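Local structure of alpha-fucosidase (Bifidobacterium bifidum, 2EAB) at residues E778-S783 with N800-L805; G832-V837 with V849-G854; E254-E259 with V268-A273. The protein probably releases alpha-1,2-linked L-fucose from glycans by hydrolysis, as the calcium-carrying catalytic part of a longer, probably membrane-anchored protein. All coordinates share one frame; numbering follows the deposited sequence.

How the contacts relate
Contacts 1 and 2 adjoin at the C-terminal end of the fold, with centres about 9 Å apart; contact 3 lies on the N-terminal beta domain, its nearest atoms about 42 Å from contact 1. Strands 799-801 and 847-851 are neighbours in one mixed sheet, so contacts 1 and 2 share it, and N800 OD1 lies 2.7 Å from T852 OG1, a probable hydrogen bond. Contact 1 is buried and rests on four backbone bonds across it, with a glutamine amide packed on a proline. Contact 2, partly buried, relies on apolar branches meeting between two sheets, with one backbone bond. Contact 3, a sheet-edge hairpin, is the most open and uses ordered water.

Contact 1. Residues E778-S783 with N800-L805; sequences EMLLQS and NILPAL. With EDO (1,2-ethanediol), chain G.
Q782 and N800 face each other as the hydrogen-bonded pair of a short antiparallel bridge, where helix 767-780 runs straight into edge strand 781-782 of a mixed sheet. The contact joins the helix's last turn, in the family 95 catalytic range, to strand 799-801 in the C-terminal range. Q782 N lies 3.0 Å from N800 O in the carbonyl plane, and N800 N returns a bond to Q782 O at 2.7 Å. Past strand 799-801 the chain supplies donors to the helix end: L802 N meets L780 O at 2.9 Å from 54° above the carbonyl plane, and A804 N meets M779 O at 3.0 Å. Between these donors P803, which has no N-H, lays its CG and CB over the face of the Q782 amide, CG to NE2 3.4 Å. With CG turned from the carbonyl carbon (chi1 -77°), the extended Q782 chain takes NE2 back to E778 O at 2.8 Å; A733 O also accepts from this nitrogen. A leucine in place of Q782 would probably leave E778 O and A733 O without their common donor. The L780 and L802 side chains cross obliquely, CD2 to CD2 3.8 Å, with W829 against L802. L781 and I801 share the opposite face, covered by strands 812-819 and 823-830. One shell farther out, E778 OE1 is salt-bridged to R734, and E778 OE2 accepts from O1 of a 1,2-ethanediol at 2.8 Å.

Contact 2. Residues G832-V837 with V849-G854; sequences GKATEV and VKITAG
I851 addresses A834 and V837 with different branches. Its CG2 meets A834 CB at 3.9 Å, while CG1, set anti to the carbonyl carbon (chi1 -60°) and continued in an extended chain, takes CD1 to 4.3 Å from V837 CG2. The CB atoms of A834 and V837 both point toward 849-854 although the residues are three apart, positions that a regular strand would turn to opposite faces. The evidence for the change of phase is a classic beta bulge in between, in which T835 and E836 both face T828. Strand 833-841 belongs to a seven-stranded antiparallel sheet and strand 847-851 to a mixed one, so the two successive strands meet mainly through side chains, as in a beta arch joining layers of the C-terminal beta domain. I894 packs on both V837 and I851, and L802 on A834 and A853. At the open end A853 centres an inverse gamma turn. A853 O accepts from A834 N at 2.9 Å with a nearly straight N-H...O angle of 169°. K833 CA also approaches A853 O, at 3.4 Å, as a CA-H...O contact, and A853 CB rests 3.4 Å from G832 O. The end of the K833 side chain leads away, NZ bonded to N831 O. Apart from these, methyl meets methyl; with no charged pair across it, the contact probably owes its cohesion to buried apolar methyls and one backbone bond.

Contact 3. Residues E254-E259 with V268-A273; sequences EGTLSE and VSDAKA
T256 and S269 exchange both of their backbone bonds. T256 N donates to S269 O at 2.7 Å with an N-H...O angle of 169°, and S269 N reaches T256 O at 2.9 Å in the carbonyl plane. T256 O has a second donor, a water 3.0 Å away. The same water is bonded to S269 OG at 2.7 Å and to S258 OG at 2.8 Å, so it ties both hydroxyls to one carbonyl. The S269 hydroxyl reaches it from the position between its own backbone N and carbonyl carbon (chi1 62°), which also brings OG beside T256 CB. This ladder forms the beta hairpin of strands 256-259 and 266-271, at the edge of a seven-stranded antiparallel sheet in the N-terminal beta domain. Strand 256-259 is outermost; on its inner side, strand 266-271 pairs with strand 203-208, where V268 is bonded to F205 and A271 to L203 through their backbones. D270, at the corner with positive phi, gives its N-H to N204 OD1. G255 passes close by this corner, and a CB there would collide with the methyl of A271. Beyond the corner another water donates to E254 O at 2.8 Å and accepts from K272 N at 2.9 Å; its bond to A273 O is longer. On the face away from the two hydroxyls, L257 CD1 meets V268 CG2 at 3.8 Å, and V248 packs against both side chains.

Contact 1. Residues E778-S783 with N800-L805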
loop_
_atom_site.group_PDB
_atom_site.type_symbol
_atom_site.label_atom_id
_atom_site.label_comp_id
_atom_site.label_asym_id
_atom_site.label_seq_id
_atom_site.Cartn_x
_atom_site.Cartn_y
_atom_site.Cartn_z
ATOM N N GLU A 778 -12.674 -7.780 -0.183
ATOM C CA GLU A 778 -13.523 -7.721 -1.371
ATOM C C GLU A 778 -14.348 -8.991 -1.568
ATOM O O GLU A 778 -15.416 -8.937 -2.168
ATOM C CB GLU A 778 -12.710 -7.399 -2.632
ATOM C CG GLU A 778 -11.993 -6.044 -2.611
ATOM C CD GLU A 778 -12.922 -4.833 -2.642
ATOM O OE1 GLU A 778 -13.807 -4.753 -3.522
ATOM O OE2 GLU A 778 -12.735 -3.934 -1.792
ATOM N N MET A 779 -13.876 -10.127 -1.059
ATOM C CA MET A 779 -14.691 -11.344 -1.090
ATOM C C MET A 779 -15.913 -11.237 -0.189
ATOM O O MET A 779 -16.990 -11.741 -0.521
ATOM C CB MET A 779 -13.867 -12.570 -0.705
ATOM C CG MET A 779 -12.981 -13.072 -1.831
ATOM S SD MET A 779 -12.341 -14.722 -1.539
ATOM C CE MET A 779 -10.935 -14.213 -0.584
ATOM N N LEU A 780 -15.736 -10.570 0.948
ATOM C CA LEU A 780 -16.772 -10.512 1.975
ATOM C C LEU A 780 -17.660 -9.280 1.879
ATOM O O LEU A 780 -18.793 -9.293 2.375
ATOM C CB LEU A 780 -16.147 -10.607 3.368
ATOM C CG LEU A 780 -15.231 -11.813 3.596
ATOM C CD1 LEU A 780 -14.645 -11.752 4.993
ATOM C CD2 LEU A 780 -15.963 -13.135 3.374
ATOM N N LEU A 781 -17.154 -8.230 1.233
ATOM C CA LEU A 781 -17.848 -6.951 1.155
ATOM C C LEU A 781 -17.360 -6.168 -0.049
ATOM O O LEU A 781 -16.154 -5.967 -0.209
ATOM C CB LEU A 781 -17.598 -6.132 2.428
ATOM C CG LEU A 781 -18.102 -4.686 2.413
ATOM C CD1 LEU A 781 -19.627 -4.628 2.365
ATOM C CD2 LEU A 781 -17.583 -3.922 3.611
ATOM N N GLN A 782 -18.284 -5.726 -0.892
ATOM C CA GLN A 782 -17.955 -4.759 -1.933
ATOM C C GLN A 782 -18.874 -3.563 -1.787
ATOM O O GLN A 782 -19.990 -3.691 -1.273
ATOM C CB GLN A 782 -18.051 -5.389 -3.326
ATOM C CG GLN A 782 -16.839 -6.265 -3.636
ATOM C CD GLN A 782 -17.024 -7.204 -4.813
ATOM O OE1 GLN A 782 -17.717 -6.887 -5.781
ATOM N NE2 GLN A 782 -16.385 -8.369 -4.739
ATOM N N SER A 783 -18.413 -2.397 -2.228
ATOM C CA SER A 783 -19.228 -1.196 -2.109
ATOM C C SER A 783 -18.935 -0.166 -3.194
ATOM O O SER A 783 -19.227 1.015 -3.020
ATOM C CB SER A 783 -19.093 -0.577 -0.708
ATOM O OG SER A 783 -17.768 -0.145 -0.440
ATOM N N ASN A 800 -22.606 -4.291 -0.687
ATOM C CA ASN A 800 -22.785 -5.630 -1.233
ATOM C C ASN A 800 -22.183 -6.668 -0.297
ATOM O O ASN A 800 -20.957 -6.794 -0.192
ATOM C CB ASN A 800 -22.174 -5.712 -2.636
ATOM C CG ASN A 800 -22.493 -7.010 -3.347
ATOM O OD1 ASN A 800 -23.051 -7.940 -2.755
ATOM N ND2 ASN A 800 -22.130 -7.082 -4.624
ATOM N N ILE A 801 -23.065 -7.389 0.390
ATOM C CA ILE A 801 -22.699 -8.380 1.389
ATOM C C ILE A 801 -22.367 -9.724 0.739
ATOM O O ILE A 801 -23.166 -10.279 -0.020
ATOM C CB ILE A 801 -23.856 -8.567 2.408
ATOM C CG1 ILE A 801 -24.241 -7.235 3.073
ATOM C CG2 ILE A 801 -23.538 -9.656 3.431
ATOM C CD1 ILE A 801 -23.133 -6.562 3.878
ATOM N N LEU A 802 -21.180 -10.237 1.065
ATOM C CA LEU A 802 -20.700 -11.546 0.603
ATOM C C LEU A 802 -20.770 -11.715 -0.921
ATOM O O LEU A 802 -21.388 -12.654 -1.422
ATOM C CB LEU A 802 -21.430 -12.682 1.339
ATOM C CG LEU A 802 -21.248 -12.690 2.860
ATOM C CD1 LEU A 802 -22.156 -13.727 3.500
ATOM C CD2 LEU A 802 -19.791 -12.925 3.265
ATOM N N PRO A 803 -20.141 -10.788 -1.666
ATOM C CA PRO A 803 -20.203 -10.805 -3.130
ATOM C C PRO A 803 -19.386 -11.908 -3.807
ATOM O O PRO A 803 -19.656 -12.244 -4.953
ATOM C CB PRO A 803 -19.637 -9.436 -3.509
ATOM C CG PRO A 803 -18.689 -9.128 -2.395
ATOM C CD PRO A 803 -19.361 -9.641 -1.165
ATOM N N ALA A 804 -18.387 -12.449 -3.117
ATOM C CA ALA A 804 -17.532 -13.486 -3.698
ATOM C C ALA A 804 -17.060 -14.432 -2.602
ATOM O O ALA A 804 -15.862 -14.604 -2.358
ATOM C CB ALA A 804 -16.359 -12.868 -4.463
ATOM N N LEU A 805 -18.037 -15.052 -1.947
ATOM C CA LEU A 805 -17.776 -15.952 -0.839
ATOM C C LEU A 805 -17.347 -17.318 -1.370
ATOM O O LEU A 805 -18.081 -17.942 -2.138
ATOM C CB LEU A 805 -19.026 -16.094 0.027
ATOM C CG LEU A 805 -18.944 -17.064 1.206
ATOM C CD1 LEU A 805 -18.028 -16.524 2.293
ATOM C CD2 LEU A 805 -20.333 -17.332 1.751
HETATM C C1 EDO G . -11.085 -1.477 -3.883
HETATM O O1 EDO G . -12.531 -1.815 -3.591
HETATM C C2 EDO G . -10.435 -1.110 -2.491
HETATM O O2 EDO G . -11.194 -0.004 -1.942
#

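Contact 2. Residues G832-V837 with V849-G854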
loop_
_atom_site.group_PDB
_atom_site.type_symbol
_atom_site.label_atom_id
_atom_site.label_comp_id
_atom_site.label_asym_id
_atom_site.label_seq_id
_atom_site.Cartn_x
_atom_site.Cartn_y
_atom_site.Cartn_z
ATOM N N GLY A 832 -23.177 -21.346 3.430
ATOM C CA GLY A 832 -22.971 -20.474 2.277
ATOM C C GLY A 832 -23.910 -19.287 2.131
ATOM O O GLY A 832 -23.898 -18.617 1.096
ATOM N N LYS A 833 -24.727 -19.016 3.149
ATOM C CA LYS A 833 -25.709 -17.926 3.076
ATOM C C LYS A 833 -25.686 -17.070 4.332
ATOM O O LYS A 833 -25.552 -17.591 5.439
ATOM C CB LYS A 833 -27.129 -18.472 2.887
ATOM C CG LYS A 833 -27.336 -19.378 1.682
ATOM C CD LYS A 833 -28.689 -20.085 1.757
ATOM C CE LYS A 833 -28.694 -21.224 2.782
ATOM N NZ LYS A 833 -27.913 -22.418 2.334
ATOM N N ALA A 834 -25.841 -15.761 4.154
ATOM C CA ALA A 834 -25.869 -14.825 5.274
ATOM C C ALA A 834 -27.020 -15.136 6.224
ATOM O O ALA A 834 -28.156 -15.365 5.791
ATOM C CB ALA A 834 -25.980 -13.389 4.769
ATOM N N THR A 835 -26.714 -15.148 7.518
ATOM C CA THR A 835 -27.729 -15.314 8.554
ATOM C C THR A 835 -27.974 -14.009 9.298
ATOM O O THR A 835 -29.027 -13.823 9.913
ATOM C CB THR A 835 -27.337 -16.403 9.568
ATOM O OG1 THR A 835 -26.061 -16.088 10.139
ATOM C CG2 THR A 835 -27.272 -17.766 8.894
ATOM N N GLU A 836 -26.995 -13.109 9.254
ATOM C CA GLU A 836 -27.127 -11.808 9.892
ATOM C C GLU A 836 -26.191 -10.806 9.232
ATOM O O GLU A 836 -25.059 -11.147 8.863
ATOM C CB GLU A 836 -26.817 -11.901 11.392
ATOM C CG GLU A 836 -27.089 -10.616 12.164
ATOM C CD GLU A 836 -26.564 -10.656 13.585
ATOM O OE1 GLU A 836 -25.329 -10.696 13.777
ATOM O OE2 GLU A 836 -27.399 -10.631 14.513
ATOM N N VAL A 837 -26.686 -9.585 9.054
ATOM C CA VAL A 837 -25.835 -8.453 8.721
ATOM C C VAL A 837 -26.060 -7.395 9.790
ATOM O O VAL A 837 -27.205 -7.133 10.180
ATOM C CB VAL A 837 -26.153 -7.870 7.324
ATOM C CG1 VAL A 837 -25.201 -6.724 6.994
ATOM C CG2 VAL A 837 -26.068 -8.949 6.253
ATOM N N VAL A 849 -28.631 -2.126 0.244
ATOM C CA VAL A 849 -27.909 -3.338 0.609
ATOM C C VAL A 849 -28.270 -4.513 -0.296
ATOM O O VAL A 849 -29.439 -4.916 -0.371
ATOM C CB VAL A 849 -28.173 -3.717 2.091
ATOM C CG1 VAL A 849 -27.345 -4.925 2.488
ATOM C CG2 VAL A 849 -27.872 -2.539 3.013
ATOM N N LYS A 850 -27.258 -5.045 -0.984
ATOM C CA LYS A 850 -27.367 -6.302 -1.711
ATOM C C LYS A 850 -26.837 -7.397 -0.805
ATOM O O LYS A 850 -25.835 -7.203 -0.108
ATOM C CB LYS A 850 -26.530 -6.257 -2.991
ATOM C CG LYS A 850 -26.752 -7.442 -3.924
ATOM C CD LYS A 850 -25.923 -7.343 -5.196
ATOM C CE LYS A 850 -26.182 -8.539 -6.099
ATOM N NZ LYS A 850 -25.386 -8.467 -7.359
ATOM N N ILE A 851 -27.503 -8.547 -0.807
ATOM C CA ILE A 851 -26.979 -9.712 -0.108
ATOM C C ILE A 851 -26.787 -10.786 -1.166
ATOM O O ILE A 851 -27.738 -11.462 -1.573
ATOM C CB ILE A 851 -27.886 -10.170 1.066
ATOM C CG1 ILE A 851 -28.015 -9.044 2.100
ATOM C CG2 ILE A 851 -27.316 -11.427 1.725
ATOM C CD1 ILE A 851 -29.023 -9.304 3.210
ATOM N N THR A 852 -25.558 -10.900 -1.654
ATOM C CA THR A 852 -25.282 -11.799 -2.765
ATOM C C THR A 852 -25.469 -13.254 -2.340
ATOM O O THR A 852 -26.059 -14.054 -3.071
ATOM C CB THR A 852 -23.884 -11.544 -3.340
ATOM O OG1 THR A 852 -23.861 -10.241 -3.928
ATOM C CG2 THR A 852 -23.533 -12.555 -4.409
ATOM N N ALA A 853 -24.979 -13.581 -1.152
ATOM C CA ALA A 853 -25.143 -14.911 -0.591
ATOM C C ALA A 853 -26.433 -14.974 0.230
ATOM O O ALA A 853 -26.405 -14.960 1.466
ATOM C CB ALA A 853 -23.928 -15.282 0.249
ATOM N N GLY A 854 -27.565 -15.017 -0.473
ATOM C CA GLY A 854 -28.872 -15.164 0.168
ATOM C C GLY A 854 -30.026 -14.459 -0.522
ATOM O O GLY A 854 -31.160 -14.949 -0.479
#

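Contact 3. Residues E254-E259 with V268-A273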
loop_
_atom_site.group_PDB
_atom_site.type_symbol
_atom_site.label_atom_id
_atom_site.label_comp_id
_atom_site.label_asym_id
_atom_site.label_seq_id
_atom_site.Cartn_x
_atom_site.Cartn_y
_atom_site.Cartn_z
ATOM N N GLU A 254 19.598 -1.551 40.150
ATOM C CA GLU A 254 20.285 -2.809 40.430
ATOM C C GLU A 254 21.074 -3.281 39.217
ATOM O O GLU A 254 20.519 -3.461 38.129
ATOM C CB GLU A 254 19.294 -3.885 40.875
ATOM C CG GLU A 254 18.663 -3.625 42.239
ATOM C CD GLU A 254 17.681 -4.707 42.662
ATOM O OE1 GLU A 254 17.024 -4.527 43.710
ATOM O OE2 GLU A 254 17.565 -5.735 41.958
ATOM N N GLY A 255 22.371 -3.486 39.423
ATOM C CA GLY A 255 23.291 -3.802 38.340
ATOM C C GLY A 255 24.235 -2.643 38.091
ATOM O O GLY A 255 24.119 -1.587 38.722
ATOM N N THR A 256 25.172 -2.842 37.169
ATOM C CA THR A 256 26.161 -1.823 36.843
ATOM C C THR A 256 26.111 -1.486 35.358
ATOM O O THR A 256 26.065 -2.377 34.506
ATOM C CB THR A 256 27.589 -2.268 37.247
ATOM O OG1 THR A 256 27.601 -2.638 38.631
ATOM C CG2 THR A 256 28.602 -1.149 37.022
ATOM N N LEU A 257 26.107 -0.190 35.066
ATOM C CA LEU A 257 26.165 0.299 33.700
ATOM C C LEU A 257 27.514 0.968 33.465
ATOM O O LEU A 257 27.898 1.887 34.195
ATOM C CB LEU A 257 25.017 1.276 33.438
ATOM C CG LEU A 257 24.713 1.702 32.001
ATOM C CD1 LEU A 257 24.443 0.501 31.105
ATOM C CD2 LEU A 257 23.522 2.629 32.007
ATOM N N SER A 258 28.235 0.488 32.456
ATOM C CA SER A 258 29.546 1.036 32.125
ATOM C C SER A 258 29.735 1.167 30.618
ATOM O O SER A 258 29.037 0.522 29.830
ATOM C CB SER A 258 30.661 0.177 32.731
ATOM O OG SER A 258 30.684 -1.120 32.158
ATOM N N GLU A 259 30.684 2.012 30.227
ATOM C CA GLU A 259 31.032 2.183 28.826
ATOM C C GLU A 259 31.764 0.942 28.335
ATOM O O GLU A 259 32.683 0.451 28.996
ATOM C CB GLU A 259 31.901 3.429 28.646
ATOM C CG GLU A 259 32.112 3.849 27.197
ATOM C CD GLU A 259 32.734 5.228 27.071
ATOM O OE1 GLU A 259 32.371 6.131 27.858
ATOM O OE2 GLU A 259 33.581 5.414 26.172
ATOM N N VAL A 268 25.993 -3.707 30.281
ATOM C CA VAL A 268 25.143 -3.985 31.433
ATOM C C VAL A 268 25.691 -5.226 32.123
ATOM O O VAL A 268 25.863 -6.271 31.492
ATOM C CB VAL A 268 23.666 -4.211 31.014
ATOM C CG1 VAL A 268 22.820 -4.669 32.200
ATOM C CG2 VAL A 268 23.086 -2.942 30.409
ATOM N N SER A 269 25.979 -5.099 33.415
ATOM C CA SER A 269 26.503 -6.213 34.196
ATOM C C SER A 269 25.758 -6.366 35.518
ATOM O O SER A 269 25.342 -5.376 36.122
ATOM C CB SER A 269 28.002 -6.035 34.448
ATOM O OG SER A 269 28.250 -4.862 35.199
ATOM N N ASP A 270 25.584 -7.618 35.939
ATOM C CA ASP A 270 25.024 -7.963 37.254
ATOM C C ASP A 270 23.606 -7.435 37.486
ATOM O O ASP A 270 23.217 -7.132 38.619
ATOM C CB ASP A 270 25.966 -7.503 38.380
ATOM C CG ASP A 270 27.413 -7.890 38.127
ATOM O OD1 ASP A 270 27.671 -9.078 37.841
ATOM O OD2 ASP A 270 28.289 -7.003 38.217
ATOM N N ALA A 271 22.833 -7.337 36.407
ATOM C CA ALA A 271 21.462 -6.847 36.487
ATOM C C ALA A 271 20.466 -8.003 36.512
ATOM O O ALA A 271 20.851 -9.171 36.409
ATOM C CB ALA A 271 21.169 -5.906 35.324
ATOM N N LYS A 272 19.187 -7.663 36.660
ATOM C CA LYS A 272 18.110 -8.642 36.592
ATOM C C LYS A 272 17.106 -8.258 35.506
ATOM O O LYS A 272 16.633 -9.116 34.761
ATOM C CB LYS A 272 17.410 -8.780 37.948
ATOM C CG LYS A 272 16.503 -9.999 38.044
ATOM C CD LYS A 272 15.742 -10.036 39.359
ATOM C CE LYS A 272 14.875 -11.280 39.445
ATOM N NZ LYS A 272 14.058 -11.314 40.693
ATOM N N ALA A 273 16.786 -6.968 35.429
ATOM C CA ALA A 273 15.857 -6.447 34.428
ATOM C C ALA A 273 16.253 -5.039 34.006
ATOM O O ALA A 273 16.662 -4.219 34.832
ATOM C CB ALA A 273 14.437 -6.460 34.960
HETATM O O HOH W 1 18.327 -5.005 37.517
HETATM O O HOH W 2 28.821 -2.846 33.445
#